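Local structure of Pbp related beta-lactamase (Pyrococcus abyssi, 2QMI) at residues Ser240-Arg254 with Ile313-Leu326. The protein is probably a self-compartmentalising serine peptidase of the penicillin-binding protein and beta-lactamase family, assembled as an octamer. Residues are numbered along the deposited sequence; the frame is centred on the assembly and turned at random.
Sequences SVLDLAKYLKMYIER and IGYIPEKKIGVAVL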
loop_
_atom_site.group_PDB
_atom_site.type_symbol
_atom_site.label_atom_id
_atom_site.label_comp_id
_atom_site.label_asym_id
_atom_site.label_seq_id
_atom_site.Cartn_x
_atom_site.Cartn_y
_atom_site.Cartn_z
ATOM N N SER A 240 5.033 -24.796 40.076
ATOM C CA SER A 240 5.398 -25.868 39.154
ATOM C C SER A 240 4.374 -26.981 39.342
ATOM O O SER A 240 3.612 -26.957 40.313
ATOM C CB SER A 240 6.797 -26.401 39.468
ATOM O OG SER A 240 6.779 -27.229 40.619
ATOM N N VAL A 241 4.352 -27.952 38.427
ATOM C CA VAL A 241 3.394 -29.054 38.531
ATOM C C VAL A 241 3.733 -30.001 39.681
ATOM O O VAL A 241 2.856 -30.674 40.210
ATOM C CB VAL A 241 3.283 -29.876 37.212
ATOM C CG1 VAL A 241 2.859 -28.969 36.065
ATOM C CG2 VAL A 241 4.597 -30.555 36.900
ATOM N N LEU A 242 5.003 -30.058 40.064
ATOM C CA LEU A 242 5.404 -30.914 41.173
ATOM C C LEU A 242 4.866 -30.347 42.485
ATOM O O LEU A 242 4.381 -31.093 43.333
ATOM C CB LEU A 242 6.928 -31.038 41.245
ATOM C CG LEU A 242 7.541 -32.038 40.269
ATOM C CD1 LEU A 242 9.041 -32.061 40.440
ATOM C CD2 LEU A 242 6.956 -33.418 40.525
ATOM N N ASP A 243 4.946 -29.027 42.640
ATOM C CA ASP A 243 4.454 -28.368 43.842
ATOM C C ASP A 243 2.932 -28.490 43.911
ATOM O O ASP A 243 2.371 -28.744 44.978
ATOM C CB ASP A 243 4.874 -26.887 43.852
ATOM C CG ASP A 243 6.214 -26.658 44.550
ATOM O OD1 ASP A 243 7.085 -27.552 44.486
ATOM O OD2 ASP A 243 6.405 -25.577 45.150
ATOM N N LEU A 244 2.266 -28.317 42.773
ATOM C CA LEU A 244 0.809 -28.426 42.737
ATOM C C LEU A 244 0.373 -29.863 43.011
ATOM O O LEU A 244 -0.765 -30.105 43.425
ATOM C CB LEU A 244 0.271 -27.958 41.383
ATOM C CG LEU A 244 0.535 -26.479 41.090
ATOM C CD1 LEU A 244 0.074 -26.134 39.670
ATOM C CD2 LEU A 244 -0.183 -25.618 42.128
ATOM N N ALA A 245 1.271 -30.818 42.774
ATOM C CA ALA A 245 0.955 -32.226 43.046
ATOM C C ALA A 245 0.845 -32.390 44.565
ATOM O O ALA A 245 -0.093 -33.000 45.067
ATOM C CB ALA A 245 2.043 -33.137 42.494
ATOM N N LYS A 246 1.812 -31.828 45.288
ATOM C CA LYS A 246 1.814 -31.884 46.744
ATOM C C LYS A 246 0.537 -31.220 47.234
ATOM O O LYS A 246 -0.073 -31.657 48.206
ATOM C CB LYS A 246 3.016 -31.125 47.309
ATOM C CG LYS A 246 4.366 -31.719 46.962
ATOM C CD LYS A 246 5.487 -30.815 47.433
ATOM C CE LYS A 246 6.838 -31.421 47.122
ATOM N NZ LYS A 246 7.935 -30.480 47.461
ATOM N N TYR A 247 0.153 -30.150 46.543
ATOM C CA TYR A 247 -1.042 -29.384 46.867
ATOM C C TYR A 247 -2.300 -30.219 46.649
ATOM O O TYR A 247 -3.208 -30.224 47.486
ATOM C CB TYR A 247 -1.090 -28.116 46.009
ATOM C CG TYR A 247 -2.268 -27.213 46.286
ATOM C CD1 TYR A 247 -2.474 -26.668 47.554
ATOM C CD2 TYR A 247 -3.174 -26.888 45.273
ATOM C CE1 TYR A 247 -3.552 -25.822 47.807
ATOM C CE2 TYR A 247 -4.252 -26.046 45.515
ATOM C CZ TYR A 247 -4.437 -25.517 46.784
ATOM O OH TYR A 247 -5.506 -24.690 47.024
ATOM N N LEU A 248 -2.355 -30.916 45.518
ATOM C CA LEU A 248 -3.499 -31.767 45.202
ATOM C C LEU A 248 -3.579 -32.915 46.206
ATOM O O LEU A 248 -4.663 -33.293 46.642
ATOM C CB LEU A 248 -3.366 -32.315 43.777
ATOM C CG LEU A 248 -3.802 -31.331 42.682
ATOM C CD1 LEU A 248 -3.297 -31.764 41.311
ATOM C CD2 LEU A 248 -5.315 -31.238 42.699
ATOM N N LYS A 249 -2.416 -33.446 46.580
ATOM C CA LYS A 249 -2.313 -34.556 47.533
ATOM C C LYS A 249 -3.125 -34.275 48.804
ATOM O O LYS A 249 -3.812 -35.150 49.328
ATOM C CB LYS A 249 -0.834 -34.788 47.878
ATOM C CG LYS A 249 -0.540 -35.938 48.832
ATOM C CD LYS A 249 0.983 -36.108 49.018
ATOM C CE LYS A 249 1.332 -37.268 49.965
ATOM N NZ LYS A 249 0.737 -38.582 49.520
ATOM N N MET A 250 -3.055 -33.039 49.278
ATOM C CA MET A 250 -3.775 -32.646 50.479
ATOM C C MET A 250 -5.282 -32.860 50.326
ATOM O O MET A 250 -5.919 -33.471 51.189
ATOM C CB MET A 250 -3.504 -31.177 50.807
ATOM C CG MET A 250 -4.064 -30.759 52.149
ATOM S SD MET A 250 -4.528 -29.026 52.208
ATOM C CE MET A 250 -6.085 -29.096 51.320
ATOM N N TYR A 251 -5.855 -32.351 49.237
ATOM C CA TYR A 251 -7.289 -32.499 49.010
ATOM C C TYR A 251 -7.677 -33.967 48.847
ATOM O O TYR A 251 -8.617 -34.446 49.482
ATOM C CB TYR A 251 -7.720 -31.702 47.768
ATOM C CG TYR A 251 -7.611 -30.193 47.918
ATOM C CD1 TYR A 251 -8.539 -29.475 48.672
ATOM C CD2 TYR A 251 -6.572 -29.489 47.311
ATOM C CE1 TYR A 251 -8.434 -28.086 48.818
ATOM C CE2 TYR A 251 -6.456 -28.103 47.450
ATOM C CZ TYR A 251 -7.386 -27.409 48.205
ATOM O OH TYR A 251 -7.240 -26.050 48.374
ATOM N N ILE A 252 -6.947 -34.684 48.006
ATOM C CA ILE A 252 -7.245 -36.095 47.766
ATOM C C ILE A 252 -7.289 -36.919 49.055
ATOM O O ILE A 252 -8.316 -37.521 49.384
ATOM C CB ILE A 252 -6.201 -36.730 46.815
ATOM C CG1 ILE A 252 -6.298 -36.093 45.431
ATOM C CG2 ILE A 252 -6.417 -38.247 46.730
ATOM C CD1 ILE A 252 -5.106 -36.403 44.543
ATOM N N GLU A 253 -6.170 -36.945 49.775
ATOM C CA GLU A 253 -6.057 -37.710 51.013
ATOM C C GLU A 253 -6.754 -37.008 52.170
ATOM O O GLU A 253 -6.626 -37.412 53.330
ATOM C CB GLU A 253 -4.581 -37.922 51.352
ATOM C CG GLU A 253 -3.756 -38.427 50.173
ATOM C CD GLU A 253 -2.291 -38.621 50.523
ATOM O OE1 GLU A 253 -1.690 -37.702 51.130
ATOM O OE2 GLU A 253 -1.734 -39.692 50.190
ATOM N N ARG A 254 -7.498 -35.958 51.838
ATOM C CA ARG A 254 -8.227 -35.171 52.821
ATOM C C ARG A 254 -7.407 -35.020 54.089
ATOM O O ARG A 254 -7.900 -35.228 55.207
ATOM C CB ARG A 254 -9.575 -35.821 53.113
ATOM C CG ARG A 254 -10.376 -36.094 51.844
ATOM C CD ARG A 254 -11.849 -36.249 52.150
ATOM N NE ARG A 254 -12.674 -36.357 50.946
ATOM C CZ ARG A 254 -12.568 -35.573 49.872
ATOM N NH1 ARG A 254 -11.652 -34.608 49.817
ATOM N NH2 ARG A 254 -13.411 -35.731 48.862
ATOM N N ILE A 313 -5.769 -27.694 37.321
ATOM C CA ILE A 313 -5.520 -28.732 38.304
ATOM C C ILE A 313 -6.878 -29.372 38.515
ATOM O O ILE A 313 -7.904 -28.698 38.431
ATOM C CB ILE A 313 -4.989 -28.191 39.680
ATOM C CG1 ILE A 313 -6.061 -27.347 40.371
ATOM C CG2 ILE A 313 -3.692 -27.406 39.479
ATOM C CD1 ILE A 313 -5.721 -27.000 41.807
ATOM N N GLY A 314 -6.883 -30.675 38.757
ATOM C CA GLY A 314 -8.129 -31.382 38.972
ATOM C C GLY A 314 -7.857 -32.702 39.667
ATOM O O GLY A 314 -6.765 -33.258 39.560
ATOM N N TYR A 315 -8.849 -33.201 40.387
ATOM C CA TYR A 315 -8.706 -34.461 41.096
ATOM C C TYR A 315 -10.064 -35.116 41.319
ATOM O O TYR A 315 -11.102 -34.458 41.313
ATOM C CB TYR A 315 -8.002 -34.236 42.444
ATOM C CG TYR A 315 -8.753 -33.333 43.413
ATOM C CD1 TYR A 315 -8.817 -31.946 43.215
ATOM C CD2 TYR A 315 -9.419 -33.868 44.513
ATOM C CE1 TYR A 315 -9.531 -31.119 44.091
ATOM C CE2 TYR A 315 -10.135 -33.056 45.390
ATOM C CZ TYR A 315 -10.189 -31.683 45.174
ATOM O OH TYR A 315 -10.921 -30.897 46.044
ATOM N N ILE A 316 -10.044 -36.428 41.505
ATOM C CA ILE A 316 -11.261 -37.184 41.743
ATOM C C ILE A 316 -11.017 -37.979 43.019
ATOM O O ILE A 316 -10.476 -39.082 42.979
ATOM C CB ILE A 316 -11.561 -38.121 40.551
ATOM C CG1 ILE A 316 -11.737 -37.274 39.284
ATOM C CG2 ILE A 316 -12.814 -38.957 40.836
ATOM C CD1 ILE A 316 -12.032 -38.060 38.023
ATOM N N PRO A 317 -11.401 -37.406 44.176
ATOM C CA PRO A 317 -11.248 -38.000 45.509
ATOM C C PRO A 317 -11.688 -39.453 45.568
ATOM O O PRO A 317 -11.010 -40.285 46.171
ATOM C CB PRO A 317 -12.118 -37.106 46.385
ATOM C CG PRO A 317 -11.999 -35.794 45.730
ATOM C CD PRO A 317 -12.158 -36.146 44.270
ATOM N N GLU A 318 -12.827 -39.747 44.948
ATOM C CA GLU A 318 -13.354 -41.111 44.922
ATOM C C GLU A 318 -12.344 -42.138 44.421
ATOM O O GLU A 318 -12.199 -43.207 45.005
ATOM C CB GLU A 318 -14.602 -41.181 44.039
ATOM C CG GLU A 318 -15.895 -40.743 44.724
ATOM C CD GLU A 318 -16.397 -41.770 45.719
ATOM O OE1 GLU A 318 -17.517 -41.573 46.254
ATOM O OE2 GLU A 318 -15.678 -42.769 45.967
ATOM N N LYS A 319 -11.660 -41.816 43.328
ATOM C CA LYS A 319 -10.681 -42.719 42.731
ATOM C C LYS A 319 -9.260 -42.361 43.139
ATOM O O LYS A 319 -8.301 -42.996 42.706
ATOM C CB LYS A 319 -10.799 -42.675 41.203
ATOM C CG LYS A 319 -12.070 -43.313 40.647
ATOM C CD LYS A 319 -12.063 -44.834 40.848
ATOM C CE LYS A 319 -13.350 -45.485 40.337
ATOM N NZ LYS A 319 -14.559 -45.034 41.108
ATOM N N LYS A 320 -9.137 -41.328 43.966
ATOM C CA LYS A 320 -7.845 -40.854 44.446
ATOM C C LYS A 320 -6.840 -40.516 43.350
ATOM O O LYS A 320 -5.659 -40.837 43.450
ATOM C CB LYS A 320 -7.247 -41.865 45.420
ATOM C CG LYS A 320 -7.895 -41.797 46.796
ATOM C CD LYS A 320 -7.246 -42.754 47.774
ATOM C CE LYS A 320 -7.482 -44.207 47.357
ATOM N NZ LYS A 320 -6.868 -45.147 48.335
ATOM N N ILE A 321 -7.316 -39.844 42.312
ATOM C CA ILE A 321 -6.453 -39.449 41.210
ATOM C C ILE A 321 -6.508 -37.930 41.037
ATOM O O ILE A 321 -7.459 -37.280 41.472
ATOM C CB ILE A 321 -6.880 -40.161 39.895
ATOM C CG1 ILE A 321 -8.400 -40.071 39.726
ATOM C CG2 ILE A 321 -6.414 -41.630 39.919
ATOM C CD1 ILE A 321 -8.924 -40.672 38.440
ATOM N N GLY A 322 -5.479 -37.365 40.414
ATOM C CA GLY A 322 -5.445 -35.927 40.211
ATOM C C GLY A 322 -4.420 -35.564 39.161
ATOM O O GLY A 322 -3.462 -36.303 38.952
ATOM N N VAL A 323 -4.620 -34.429 38.495
ATOM C CA VAL A 323 -3.700 -33.995 37.449
ATOM C C VAL A 323 -3.447 -32.486 37.454
ATOM O O VAL A 323 -4.362 -31.679 37.659
ATOM C CB VAL A 323 -4.228 -34.384 36.048
ATOM C CG1 VAL A 323 -3.159 -34.107 34.985
ATOM C CG2 VAL A 323 -4.639 -35.848 36.031
ATOM N N ALA A 324 -2.193 -32.120 37.224
ATOM C CA ALA A 324 -1.799 -30.726 37.163
ATOM C C ALA A 324 -1.104 -30.513 35.824
ATOM O O ALA A 324 -0.199 -31.271 35.464
ATOM C CB ALA A 324 -0.855 -30.390 38.306
ATOM N N VAL A 325 -1.549 -29.493 35.091
ATOM C CA VAL A 325 -0.983 -29.139 33.792
ATOM C C VAL A 325 -0.711 -27.629 33.711
ATOM O O VAL A 325 -1.601 -26.808 33.968
ATOM C CB VAL A 325 -1.941 -29.516 32.638
ATOM C CG1 VAL A 325 -1.324 -29.137 31.288
ATOM C CG2 VAL A 325 -2.250 -31.000 32.681
ATOM N N LEU A 326 0.521 -27.267 33.364
ATOM C CA LEU A 326 0.891 -25.863 33.230
ATOM C C LEU A 326 1.341 -25.610 31.793
ATOM O O LEU A 326 1.948 -26.475 31.169
ATOM C CB LEU A 326 2.000 -25.501 34.225
ATOM C CG LEU A 326 1.547 -25.512 35.689
ATOM C CD1 LEU A 326 2.681 -25.072 36.599
ATOM C CD2 LEU A 326 0.346 -24.590 35.846
#
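Leu248 reaches down from helix 241-252 onto the paired antiparallel strands 313-316 and 321-326, straddling them. Its CD2 meets Tyr315 CD1 at 3.6 Å, while CD1 lies over Val323 O and the methyl of Ala324. One turn on, Ile252 spreads over both: its CG1-CD1 arm passes Tyr315 CB, 3.9 Å from CG1, and ends over Ile321 O beside Gly322, and CG2 rests on Lys320 CA and CG. Toward the helix start, Leu244 CD1 and Leu326 CD2 come tip to tip at 4.1 Å, and Val241 CG1 slides along Leu326 to within 3.7 Å of its CG.

Among the aromatics, Tyr251 CB sits over the face of the Tyr315 ring, 4.0 Å from its centroid. The two rings lie 25° from parallel but are slid apart and barely overlap. Tyr315 CG takes the position between backbone N and carbonyl carbon (chi1 62°), which leans the ring away from strand 321-326.

Polar groups gather at the margins. Tyr251 OH donates to Tyr247 OH at 2.6 Å, and Tyr247 OH also bonds Ser63, which follows Lys62 of a probable SxxK motif. Glu268 hydrogen-bonds Tyr315 OH through one carboxylate oxygen and forms a salt bridge with Arg254 NH2, which lies against Pro317, through the other.

With no hydrogen bond crossing between the segments, this helix-on-sheet layer of the beta-lactamase-like domain coheres through apolar burial, while Tyr247 OH ties the helix to the segment carrying the probable SxxK motif.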